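Alpha-L-arabinofuranosidase B (Aspergillus kawachii, PDB 6SXT) hydrolyses terminal non-reducing alpha-L-arabinofuranoside residues from arabinoxylan, L-arabinan and arabinogalactan side chains, helping to degrade plant hemicellulose. Local coordinates at residues 67-72 with 442-447; 396-399 with 404-407; 398-403 with 452-457; 422-427 with 433-438. All blocks are in the same frame, centred on the assembly; numbering follows the deposited sequence.

Contact 1 (67-72 with 442-447). With NAG (2-acetamido-2-deoxy-beta-D-glucopyranose), chain D.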
# COMPACT_ATOMS: atom_id res chain seq x y z
N ASN A 67 6.53 -0.80 -20.28
CA ASN A 67 6.50 0.50 -20.97
C ASN A 67 5.21 1.25 -20.68
O ASN A 67 4.76 2.01 -21.53
CB ASN A 67 6.71 0.38 -22.48
CG ASN A 67 7.94 -0.39 -22.76
OD1 ASN A 67 7.86 -1.58 -23.04
ND2 ASN A 67 9.07 0.30 -22.64
N THR A 68 4.62 1.06 -19.50
CA THR A 68 3.46 1.83 -19.07
C THR A 68 3.36 1.71 -17.56
O THR A 68 4.35 1.31 -16.92
CB THR A 68 2.20 1.39 -19.83
OG1 THR A 68 1.13 2.29 -19.59
CG2 THR A 68 1.75 -0.04 -19.54
N THR A 69 2.19 2.08 -17.07
CA THR A 69 1.85 2.05 -15.63
C THR A 69 0.65 1.14 -15.44
O THR A 69 -0.18 1.04 -16.36
CB THR A 69 1.57 3.46 -15.11
OG1 THR A 69 0.49 4.01 -15.85
CG2 THR A 69 2.84 4.29 -15.17
N CYS A 70 0.55 0.54 -14.28
CA CYS A 70 -0.58 -0.37 -13.99
C CYS A 70 -1.18 -0.04 -12.64
O CYS A 70 -0.45 0.30 -11.69
CB CYS A 70 -0.15 -1.81 -14.01
SG CYS A 70 -0.13 -2.49 -15.69
N LEU A 71 -2.49 -0.23 -12.57
CA LEU A 71 -3.30 -0.14 -11.35
C LEU A 71 -3.94 -1.50 -11.12
O LEU A 71 -4.26 -2.20 -12.10
CB LEU A 71 -4.39 0.89 -11.56
CG LEU A 71 -3.92 2.33 -11.78
CD1 LEU A 71 -5.09 3.24 -12.07
CD2 LEU A 71 -3.11 2.83 -10.59
N ILE A 72 -4.11 -1.84 -9.86
CA ILE A 72 -4.92 -3.01 -9.45
C ILE A 72 -6.36 -2.55 -9.34
O ILE A 72 -6.70 -1.80 -8.45
CB ILE A 72 -4.38 -3.64 -8.17
CG1 ILE A 72 -2.98 -4.19 -8.39
CG2 ILE A 72 -5.32 -4.73 -7.68
CD1 ILE A 72 -2.24 -4.50 -7.09
N THR A 442 2.05 5.14 -7.70
CA THR A 442 1.36 5.51 -8.95
C THR A 442 1.99 6.76 -9.60
O THR A 442 1.59 7.10 -10.71
CB THR A 442 -0.12 5.83 -8.71
OG1 THR A 442 -0.25 6.86 -7.71
CG2 THR A 442 -0.85 4.59 -8.24
N ARG A 443 2.92 7.38 -8.89
CA ARG A 443 3.50 8.67 -9.36
C ARG A 443 4.99 8.59 -9.56
O ARG A 443 5.69 7.87 -8.87
CB ARG A 443 3.12 9.74 -8.35
CG ARG A 443 1.62 10.04 -8.32
CD ARG A 443 1.22 11.02 -7.24
NE ARG A 443 -0.21 11.28 -7.35
CZ ARG A 443 -0.78 12.11 -8.22
NH1 ARG A 443 -0.06 12.86 -9.01
NH2 ARG A 443 -2.10 12.15 -8.33
N TYR A 444 5.43 9.40 -10.53
CA TYR A 444 6.79 9.42 -11.04
C TYR A 444 7.27 10.86 -11.20
O TYR A 444 6.45 11.73 -11.45
CB TYR A 444 6.85 8.80 -12.44
CG TYR A 444 6.61 7.31 -12.48
CD1 TYR A 444 5.35 6.79 -12.46
CD2 TYR A 444 7.68 6.44 -12.56
CE1 TYR A 444 5.15 5.42 -12.40
CE2 TYR A 444 7.50 5.07 -12.58
CZ TYR A 444 6.22 4.57 -12.52
OH TYR A 444 6.03 3.19 -12.55
N PHE A 445 8.58 11.06 -11.06
CA PHE A 445 9.17 12.33 -11.58
C PHE A 445 8.59 12.58 -12.97
O PHE A 445 8.72 11.69 -13.84
CB PHE A 445 10.68 12.30 -11.73
CG PHE A 445 11.54 12.62 -10.53
CD1 PHE A 445 11.28 12.17 -9.25
CD2 PHE A 445 12.67 13.42 -10.72
CE1 PHE A 445 12.13 12.44 -8.20
CE2 PHE A 445 13.51 13.70 -9.67
CZ PHE A 445 13.24 13.24 -8.41
N ARG A 446 8.00 13.74 -13.20
CA ARG A 446 7.37 14.05 -14.50
C ARG A 446 7.50 15.56 -14.75
O ARG A 446 7.04 16.32 -13.88
CB ARG A 446 5.89 13.62 -14.52
CG ARG A 446 5.22 13.73 -15.90
CD ARG A 446 4.42 15.03 -16.10
NE ARG A 446 4.07 15.05 -17.51
CZ ARG A 446 3.00 14.44 -18.02
NH1 ARG A 446 2.03 14.01 -17.24
NH2 ARG A 446 2.89 14.34 -19.34
N HIS A 447 8.08 15.94 -15.89
CA HIS A 447 8.13 17.38 -16.27
C HIS A 447 6.84 17.74 -17.02
O HIS A 447 6.32 16.97 -17.86
CB HIS A 447 9.43 17.78 -16.97
CG HIS A 447 9.60 17.17 -18.30
ND1 HIS A 447 9.06 17.78 -19.41
CD2 HIS A 447 10.15 16.00 -18.71
CE1 HIS A 447 9.33 17.04 -20.46
NE2 HIS A 447 9.97 15.93 -20.06
C1 NAG D . 10.33 -0.35 -22.85
C2 NAG D . 11.10 0.18 -24.05
C3 NAG D . 12.42 -0.60 -24.22
C4 NAG D . 13.20 -0.64 -22.90
C5 NAG D . 12.31 -0.94 -21.70
C6 NAG D . 13.04 -0.71 -20.35
C7 NAG D . 9.60 1.21 -25.71
C8 NAG D . 8.73 1.01 -26.90
N2 NAG D . 10.28 0.14 -25.26
O3 NAG D . 13.26 -0.03 -25.28
O4 NAG D . 14.32 -1.54 -22.99
O5 NAG D . 11.11 -0.15 -21.66
O6 NAG D . 13.54 0.66 -20.29
O7 NAG D . 9.70 2.31 -25.16
O HOH W 1 5.30 1.20 -14.40

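Contact 2 (396-399 with 404-407)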
# COMPACT_ATOMS: atom_id res chain seq x y z
N SER A 396 19.55 19.43 1.56
CA SER A 396 18.24 19.61 0.91
C SER A 396 18.08 18.54 -0.17
O SER A 396 19.06 18.22 -0.84
CB SER A 396 18.01 20.97 0.40
OG SER A 396 17.89 21.85 1.52
N TYR A 397 16.86 18.00 -0.26
CA TYR A 397 16.54 16.88 -1.17
C TYR A 397 15.29 17.20 -1.95
O TYR A 397 14.41 17.89 -1.51
CB TYR A 397 16.31 15.60 -0.36
CG TYR A 397 17.48 15.14 0.45
CD1 TYR A 397 17.72 15.72 1.69
CD2 TYR A 397 18.35 14.16 0.00
CE1 TYR A 397 18.79 15.32 2.46
CE2 TYR A 397 19.41 13.73 0.78
CZ TYR A 397 19.62 14.32 2.01
OH TYR A 397 20.68 13.89 2.76
N ILE A 398 15.17 16.58 -3.12
CA ILE A 398 13.94 16.58 -3.92
C ILE A 398 12.88 15.79 -3.14
O ILE A 398 13.15 14.64 -2.75
CB ILE A 398 14.16 15.99 -5.32
CG1 ILE A 398 15.27 16.75 -6.06
CG2 ILE A 398 12.83 16.02 -6.04
CD1 ILE A 398 15.50 16.31 -7.49
N ARG A 399 11.75 16.43 -2.88
CA ARG A 399 10.62 15.80 -2.16
C ARG A 399 9.35 16.21 -2.87
O ARG A 399 9.24 17.31 -3.45
CB ARG A 399 10.64 16.16 -0.68
CG ARG A 399 10.40 17.65 -0.38
CD ARG A 399 8.96 18.07 -0.29
NE ARG A 399 8.27 17.48 0.83
CZ ARG A 399 8.40 17.84 2.09
NH1 ARG A 399 9.10 18.93 2.42
NH2 ARG A 399 7.86 17.13 3.06
N GLU A 404 3.86 18.29 -6.21
CA GLU A 404 4.92 19.05 -6.91
C GLU A 404 6.27 18.68 -6.28
O GLU A 404 6.36 18.43 -5.05
CB GLU A 404 4.68 20.56 -6.79
CG GLU A 404 5.74 21.34 -7.59
CD GLU A 404 5.44 22.83 -7.73
OE1 GLU A 404 4.31 23.22 -7.37
OE2 GLU A 404 6.33 23.56 -8.27
N LEU A 405 7.32 18.62 -7.08
CA LEU A 405 8.67 18.33 -6.55
C LEU A 405 9.31 19.66 -6.10
O LEU A 405 9.41 20.60 -6.92
CB LEU A 405 9.58 17.66 -7.56
CG LEU A 405 9.04 16.31 -8.10
CD1 LEU A 405 10.12 15.60 -8.84
CD2 LEU A 405 8.49 15.44 -6.98
N LEU A 406 9.72 19.64 -4.86
CA LEU A 406 10.32 20.82 -4.20
C LEU A 406 11.66 20.41 -3.66
O LEU A 406 11.92 19.24 -3.37
CB LEU A 406 9.46 21.32 -3.06
CG LEU A 406 8.02 21.73 -3.38
CD1 LEU A 406 7.39 22.20 -2.10
CD2 LEU A 406 7.91 22.80 -4.47
N LEU A 407 12.59 21.37 -3.61
CA LEU A 407 13.86 21.16 -2.94
C LEU A 407 13.76 21.73 -1.53
O LEU A 407 13.74 22.99 -1.37
CB LEU A 407 15.01 21.83 -3.72
CG LEU A 407 16.38 21.68 -3.07
CD1 LEU A 407 16.82 20.22 -3.00
CD2 LEU A 407 17.43 22.47 -3.83

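Contact 3 (398-403 with 452-457)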
# COMPACT_ATOMS: atom_id res chain seq x y z
N ILE A 398 15.17 16.58 -3.12
CA ILE A 398 13.94 16.58 -3.92
C ILE A 398 12.88 15.79 -3.14
O ILE A 398 13.15 14.64 -2.75
CB ILE A 398 14.16 15.99 -5.32
CG1 ILE A 398 15.27 16.75 -6.06
CG2 ILE A 398 12.83 16.02 -6.04
CD1 ILE A 398 15.50 16.31 -7.49
N ARG A 399 11.75 16.43 -2.88
CA ARG A 399 10.62 15.80 -2.16
C ARG A 399 9.35 16.21 -2.87
O ARG A 399 9.24 17.31 -3.45
CB ARG A 399 10.64 16.16 -0.68
CG ARG A 399 10.40 17.65 -0.38
CD ARG A 399 8.96 18.07 -0.29
NE ARG A 399 8.27 17.48 0.83
CZ ARG A 399 8.40 17.84 2.09
NH1 ARG A 399 9.10 18.93 2.42
NH2 ARG A 399 7.86 17.13 3.06
N HIS A 400 8.34 15.36 -2.82
CA HIS A 400 7.02 15.78 -3.31
C HIS A 400 6.20 16.39 -2.18
O HIS A 400 6.31 15.98 -1.00
CB HIS A 400 6.31 14.63 -4.07
CG HIS A 400 5.96 13.43 -3.25
ND1 HIS A 400 4.82 13.41 -2.47
CD2 HIS A 400 6.53 12.22 -3.20
CE1 HIS A 400 4.73 12.20 -1.93
NE2 HIS A 400 5.80 11.46 -2.33
N TYR A 401 5.35 17.34 -2.55
CA TYR A 401 4.48 18.09 -1.64
C TYR A 401 3.33 18.63 -2.47
O TYR A 401 3.55 19.37 -3.45
CB TYR A 401 5.27 19.24 -0.99
CG TYR A 401 4.48 19.88 0.11
CD1 TYR A 401 3.57 20.88 -0.14
CD2 TYR A 401 4.63 19.42 1.41
CE1 TYR A 401 2.84 21.44 0.89
CE2 TYR A 401 3.91 19.97 2.45
CZ TYR A 401 3.02 20.99 2.17
OH TYR A 401 2.29 21.51 3.19
N ASN A 402 2.11 18.22 -2.15
CA ASN A 402 0.96 18.48 -3.03
C ASN A 402 1.28 17.98 -4.44
O ASN A 402 0.81 18.52 -5.44
CB ASN A 402 0.58 19.97 -3.08
CG ASN A 402 -0.20 20.39 -1.85
OD1 ASN A 402 -0.91 19.58 -1.26
ND2 ASN A 402 -0.02 21.65 -1.43
N PHE A 403 2.14 16.94 -4.54
CA PHE A 403 2.53 16.27 -5.80
C PHE A 403 3.36 17.17 -6.74
O PHE A 403 3.64 16.76 -7.87
CB PHE A 403 1.32 15.71 -6.55
CG PHE A 403 0.53 14.72 -5.72
CD1 PHE A 403 1.16 13.68 -5.07
CD2 PHE A 403 -0.81 14.90 -5.53
CE1 PHE A 403 0.43 12.79 -4.29
CE2 PHE A 403 -1.55 13.97 -4.81
CZ PHE A 403 -0.91 12.97 -4.15
N LEU A 452 8.76 20.23 -12.41
CA LEU A 452 8.76 18.79 -11.97
C LEU A 452 7.63 18.55 -10.99
O LEU A 452 7.47 19.23 -10.01
CB LEU A 452 10.10 18.35 -11.36
CG LEU A 452 11.11 17.71 -12.30
CD1 LEU A 452 10.63 16.37 -12.90
CD2 LEU A 452 11.47 18.63 -13.47
N TYR A 453 6.94 17.42 -11.23
CA TYR A 453 5.85 16.92 -10.38
C TYR A 453 6.07 15.43 -10.11
O TYR A 453 6.87 14.81 -10.79
CB TYR A 453 4.49 17.13 -11.06
CG TYR A 453 4.18 18.58 -11.37
CD1 TYR A 453 3.60 19.37 -10.42
CD2 TYR A 453 4.53 19.13 -12.60
CE1 TYR A 453 3.35 20.72 -10.67
CE2 TYR A 453 4.31 20.49 -12.84
CZ TYR A 453 3.71 21.27 -11.88
OH TYR A 453 3.45 22.61 -12.14
N ALA A 454 5.36 14.94 -9.10
CA ALA A 454 5.15 13.49 -8.93
C ALA A 454 3.79 13.20 -9.56
O ALA A 454 2.77 13.47 -8.95
CB ALA A 454 5.23 13.14 -7.46
N ALA A 455 3.82 12.83 -10.83
CA ALA A 455 2.60 12.72 -11.67
C ALA A 455 2.24 11.24 -11.87
O ALA A 455 3.15 10.40 -12.03
CB ALA A 455 2.82 13.34 -13.02
N SER A 456 0.94 11.01 -11.96
CA SER A 456 0.39 9.72 -12.40
C SER A 456 0.08 9.77 -13.89
O SER A 456 -0.10 10.83 -14.48
CB SER A 456 -0.76 9.32 -11.54
OG SER A 456 -1.83 10.27 -11.61
N ASN A 457 -0.05 8.58 -14.49
CA ASN A 457 -0.37 8.37 -15.91
C ASN A 457 -1.88 8.50 -16.04
O ASN A 457 -2.59 7.49 -15.96
CB ASN A 457 0.20 7.04 -16.39
CG ASN A 457 0.14 6.76 -17.87
OD1 ASN A 457 0.48 5.64 -18.33
ND2 ASN A 457 -0.18 7.77 -18.63

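Contact 4 (422-427 with 433-438). With NAG (2-acetamido-2-deoxy-beta-D-glucopyranose), chain D.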
# COMPACT_ATOMS: atom_id res chain seq x y z
N PHE A 422 12.73 7.80 -3.79
CA PHE A 422 12.32 7.45 -5.17
C PHE A 422 13.05 6.19 -5.57
O PHE A 422 14.25 5.98 -5.29
CB PHE A 422 12.59 8.61 -6.12
CG PHE A 422 11.80 9.83 -5.76
CD1 PHE A 422 10.51 10.07 -6.22
CD2 PHE A 422 12.34 10.74 -4.87
CE1 PHE A 422 9.77 11.17 -5.83
CE2 PHE A 422 11.61 11.86 -4.49
CZ PHE A 422 10.32 12.07 -4.93
N CYS A 423 12.33 5.34 -6.31
CA CYS A 423 12.81 4.02 -6.70
C CYS A 423 13.06 4.02 -8.19
O CYS A 423 12.14 4.25 -8.98
CB CYS A 423 11.78 2.96 -6.36
SG CYS A 423 11.39 2.93 -4.57
N PRO A 424 14.31 3.85 -8.66
CA PRO A 424 14.59 3.86 -10.08
C PRO A 424 13.86 2.67 -10.72
O PRO A 424 13.83 1.56 -10.14
CB PRO A 424 16.10 3.72 -10.18
CG PRO A 424 16.59 4.20 -8.83
CD PRO A 424 15.53 3.77 -7.84
N GLN A 425 13.39 2.96 -11.91
CA GLN A 425 12.70 1.94 -12.75
C GLN A 425 13.27 2.09 -14.16
O GLN A 425 13.46 3.25 -14.63
CB GLN A 425 11.21 2.22 -12.72
CG GLN A 425 10.40 1.14 -13.44
CD GLN A 425 8.92 1.34 -13.38
OE1 GLN A 425 8.36 1.94 -12.44
NE2 GLN A 425 8.22 0.78 -14.38
N ALA A 426 13.51 1.00 -14.86
CA ALA A 426 13.91 1.10 -16.27
C ALA A 426 12.97 2.09 -16.97
O ALA A 426 11.74 1.96 -16.91
CB ALA A 426 13.87 -0.29 -16.89
N ALA A 427 13.50 3.08 -17.71
CA ALA A 427 12.67 4.15 -18.25
C ALA A 427 11.52 3.60 -19.08
O ALA A 427 11.72 2.67 -19.90
CB ALA A 427 13.49 5.11 -19.12
N THR A 433 16.22 6.23 -16.99
CA THR A 433 15.51 5.82 -15.77
C THR A 433 14.20 6.57 -15.68
O THR A 433 14.08 7.70 -16.14
CB THR A 433 16.38 6.09 -14.52
OG1 THR A 433 15.76 5.40 -13.43
CG2 THR A 433 16.48 7.58 -14.22
N SER A 434 13.22 5.96 -15.05
CA SER A 434 12.04 6.64 -14.52
C SER A 434 12.17 6.58 -13.00
O SER A 434 12.51 5.51 -12.47
CB SER A 434 10.73 6.05 -15.01
OG SER A 434 10.66 6.15 -16.44
N LEU A 435 11.80 7.63 -12.29
CA LEU A 435 11.98 7.65 -10.83
C LEU A 435 10.61 7.62 -10.17
O LEU A 435 9.84 8.60 -10.20
CB LEU A 435 12.76 8.94 -10.46
CG LEU A 435 14.20 8.94 -10.97
CD1 LEU A 435 14.86 10.30 -10.71
CD2 LEU A 435 14.98 7.87 -10.27
N ARG A 436 10.25 6.43 -9.63
CA ARG A 436 8.91 6.21 -9.06
C ARG A 436 8.91 6.65 -7.60
O ARG A 436 9.80 6.29 -6.87
CB ARG A 436 8.59 4.72 -9.16
CG ARG A 436 7.14 4.39 -8.84
CD ARG A 436 6.79 2.92 -9.07
NE ARG A 436 7.54 2.12 -8.14
CZ ARG A 436 8.63 1.38 -8.42
NH1 ARG A 436 9.11 1.28 -9.64
NH2 ARG A 436 9.28 0.75 -7.44
N SER A 437 7.89 7.36 -7.17
CA SER A 437 7.72 7.72 -5.75
C SER A 437 7.60 6.43 -4.94
O SER A 437 6.74 5.61 -5.26
CB SER A 437 6.57 8.60 -5.54
OG SER A 437 6.25 8.73 -4.15
N TRP A 438 8.41 6.26 -3.89
CA TRP A 438 8.22 5.13 -2.97
C TRP A 438 6.89 5.26 -2.25
O TRP A 438 6.16 4.26 -2.11
CB TRP A 438 9.36 5.09 -1.96
CG TRP A 438 9.17 3.98 -0.97
CD1 TRP A 438 9.47 2.66 -1.15
CD2 TRP A 438 8.49 4.07 0.28
NE1 TRP A 438 9.04 1.93 -0.07
CE2 TRP A 438 8.43 2.77 0.82
CE3 TRP A 438 7.91 5.12 0.98
CZ2 TRP A 438 7.81 2.49 2.03
CZ3 TRP A 438 7.32 4.86 2.19
CH2 TRP A 438 7.22 3.55 2.69
C1 NAG D . 10.33 -0.35 -22.85
C2 NAG D . 11.10 0.18 -24.05
C3 NAG D . 12.42 -0.60 -24.22
C4 NAG D . 13.20 -0.64 -22.90
C5 NAG D . 12.31 -0.94 -21.70
C6 NAG D . 13.04 -0.71 -20.35
C7 NAG D . 9.60 1.21 -25.71
C8 NAG D . 8.73 1.01 -26.90
N2 NAG D . 10.28 0.14 -25.26
O3 NAG D . 13.26 -0.03 -25.28
O4 NAG D . 14.32 -1.54 -22.99
O5 NAG D . 11.11 -0.15 -21.66
O6 NAG D . 13.54 0.66 -20.29
O7 NAG D . 9.70 2.31 -25.16
O HOH W 2 11.56 -0.11 -10.15

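Contact 1 (67-72 with 442-447)
The phenol oxygen of Tyr-444 meets the backbone carbonyl of Thr-68 through one water, which gives a proton to each: it stands 2.8 Å from Tyr-444 OH and 2.7 Å from Thr-68 O. The same hydroxyl is hydrogen-bonded to the side-chain amide oxygen of Gln-425, so the end of the ring is gripped from both domains, by water on the catalytic side and by a direct bond on the other. No direct hydrogen bond joins the two segments; what remains is methyl packing. Thr-69 CG2 lies 3.8 Å from Tyr-444 CE1, coming at the ring obliquely while the two side chains run past each other in opposite directions. In Thr-69 the methyl is anti to the carbonyl carbon and OG1 sits between N and C (chi1 59°), which sends the methyl to the tyrosine and leaves OG1 to bond Asn-457. Two residues on, Leu-71 reaches over with one branch, CD2, to Thr-442 CG2 at 3.7 Å, the two side chains crossing at about a right angle. The patch is small, 129 Å² in all, and only partly buried. At the far end of 67-72, Asn-67 ND2 is bonded covalently to C1 of an N-acetylglucosamine (1.4 Å), and Asn-67 O takes a hydrogen bond from Asn-470. Helix 469-472 adds Phe-469, which touches both Thr-69 and Tyr-444. In this enzyme the result is a small interface between two domains: the start of catalytic-domain strand 70-75 rests against Thr-442 and Tyr-444, at the start of strand 444-448 of the beta-trefoil arabinose-binding domain.

Contact 2 (396-399 with 404-407)
Strands 396-399 and 404-407 run antiparallel, their axes 179° apart and 4.6 Å from each other at closest approach. Arg-399 and Leu-406 form the hydrogen-bonded pair: Arg-399 N gives to Leu-406 O at 2.9 Å, and Leu-406 N returns the bond to Arg-399 O at 2.8 Å, this one nearly straight with 172° at the hydrogen. Ile-398 and Leu-407 make the next, non-hydrogen-bonded pair. Both carbonyls of the bonded pair also receive a CA-H contact, Leu-406 O from Ile-398 CA (3.4 Å) and Arg-399 O from Leu-405 CA (3.3 Å). This is the beta hairpin 396-401/404-409 of the arabinose-binding domain, one of the hairpins from which its beta-trefoil fold is built. The face of Ile-398 and Leu-407 is mostly apolar: Ile-398 CG2 packs 3.9 Å from Leu-405 CD1, and Phe-445 of strand 444-448 touches both residues. Leu-407 turns its CG anti to the backbone N, which lays CD1 back across the strand pair, 3.7 Å from Ser-396 CB and close over the Ser-396 to Tyr-397 peptide. On the other face, beside Leu-406, Arg-399 has CG between its backbone N and carbonyl carbon (chi1 65°), which puts CG 3.7 Å from Leu-406 O; bends at chi2 and chi3 then carry the guanidinium to Asp-419 and Asn-408. NH2 forms a salt bridge to Asp-419, a substrate-binding residue, NH1 bonds Asn-408 OD1 and NE bonds His-400 O; with all three nitrogens engaged, the group has little freedom to rotate beside the sugar site.

Contact 3 (398-403 with 452-457)
Positive backbone torsions at Phe-403 (phi 67°, psi 14°), following a positive phi at Asn-402, make the tight hairpin turn that sets the Phe-403 carbonyl facing Ala-454 N. The one hydrogen bond between the segments follows, from Ala-454 N to Phe-403 O at 2.8 Å, the nitrogen standing well above the carbonyl plane. That same oxygen is 3.3 Å from Tyr-453 CB and meets the tyrosine ring at its edge, in plane, so the carbonyl is wedged between a polar N-H and the base of an aromatic side chain. Phe-403 CB in turn lies 3.6 Å from Ala-454 O, which also accepts from Arg-443 NH1. Ala-454 CB sits 3.9 Å from His-400 CB and lies oblique to the imidazole.

His-400, Asn-402, Phe-403 and Leu-452 all bind substrate. In this crystal a diethylene glycol, probably from the crystallisation liquor, is hydrogen-bonded to His-400 ND1 and to the backbone N of Asn-402 and Phe-403, while His-400 NE2 bonds Ser-439. Around the Phe-403 ring, Arg-443 makes a cation-pi contact and Tyr-440 an edge-to-face one. Separately, Tyr-453 stacks on Phe-463. Through the Ala-454 to Phe-403 bond and the alanine packing, the turn between strands 396-401 and 404-409 is fastened to strand 451-455, which pairs with strand 444-448 in the hairpin 444-448/451-455.

Contact 4 (422-427 with 433-438)
Gln-425 OE1 accepts a hydrogen bond from Arg-436 NH1 at 3.0 Å, in the plane of the guanidinium but above that of the amide; the two planes are 49° apart. OE1 is also hydrogen-bonded to Tyr-444 OH. Both side chains leave with CG anti to the backbone N (chi1 -174° and -169°), on the face they share with Cys-423, whose CB lies over the guanidinium, 3.5 Å from NH2. A water 2.9 Å from NH1 links it to Pro-424 O, and Arg-436 NH2 goes on to Leu-322 O. Cys-423 SG, in a disulfide with Cys-385, meets the edge of the Trp-438 indole, 3.9 Å from CD1.

Beneath them an antiparallel ladder fixes the register: Cys-423 pairs with Arg-436 and Gln-425 with Ser-434, each through two backbone hydrogen bonds. Phe-422, Pro-424, Leu-435 and Ser-437 take the reverse face, where Phe-422 CD1 rests 3.7 Å from Ser-437 CA. At the glycan end, NAG O6 donates a hydrogen bond to Ala-427 O at 2.7 Å.

The hairpin 422-426/433-437 belongs to the arabinose-binding beta-trefoil: Phe-422 meets Phe-445 of strand 444-448 edge-to-face, and Pro-424 and Leu-435 touch strand 386-390.

Contact 4 is the buried one; contacts 1, 2 and 3 are partly buried. Contacts 2 and 4 are hairpins closed by paired backbone bonds, whereas contact 3, within its own segments, joins separate hairpins through a single such bond, and contact 1, across the domain boundary, has a bridging water and methyl contacts, one of them with a tyrosine ring. Contacts 2 and 3 share Ile-398 and Arg-399 on strand 396-401, and Leu-405 N bonds Leu-452 O between them. Strand 444-448 ties the set together: it packs on contacts 2 and 4, and its Arg-446 O pairs with Tyr-453 N of contact 3. Contacts 1 and 4 touch the same sugar.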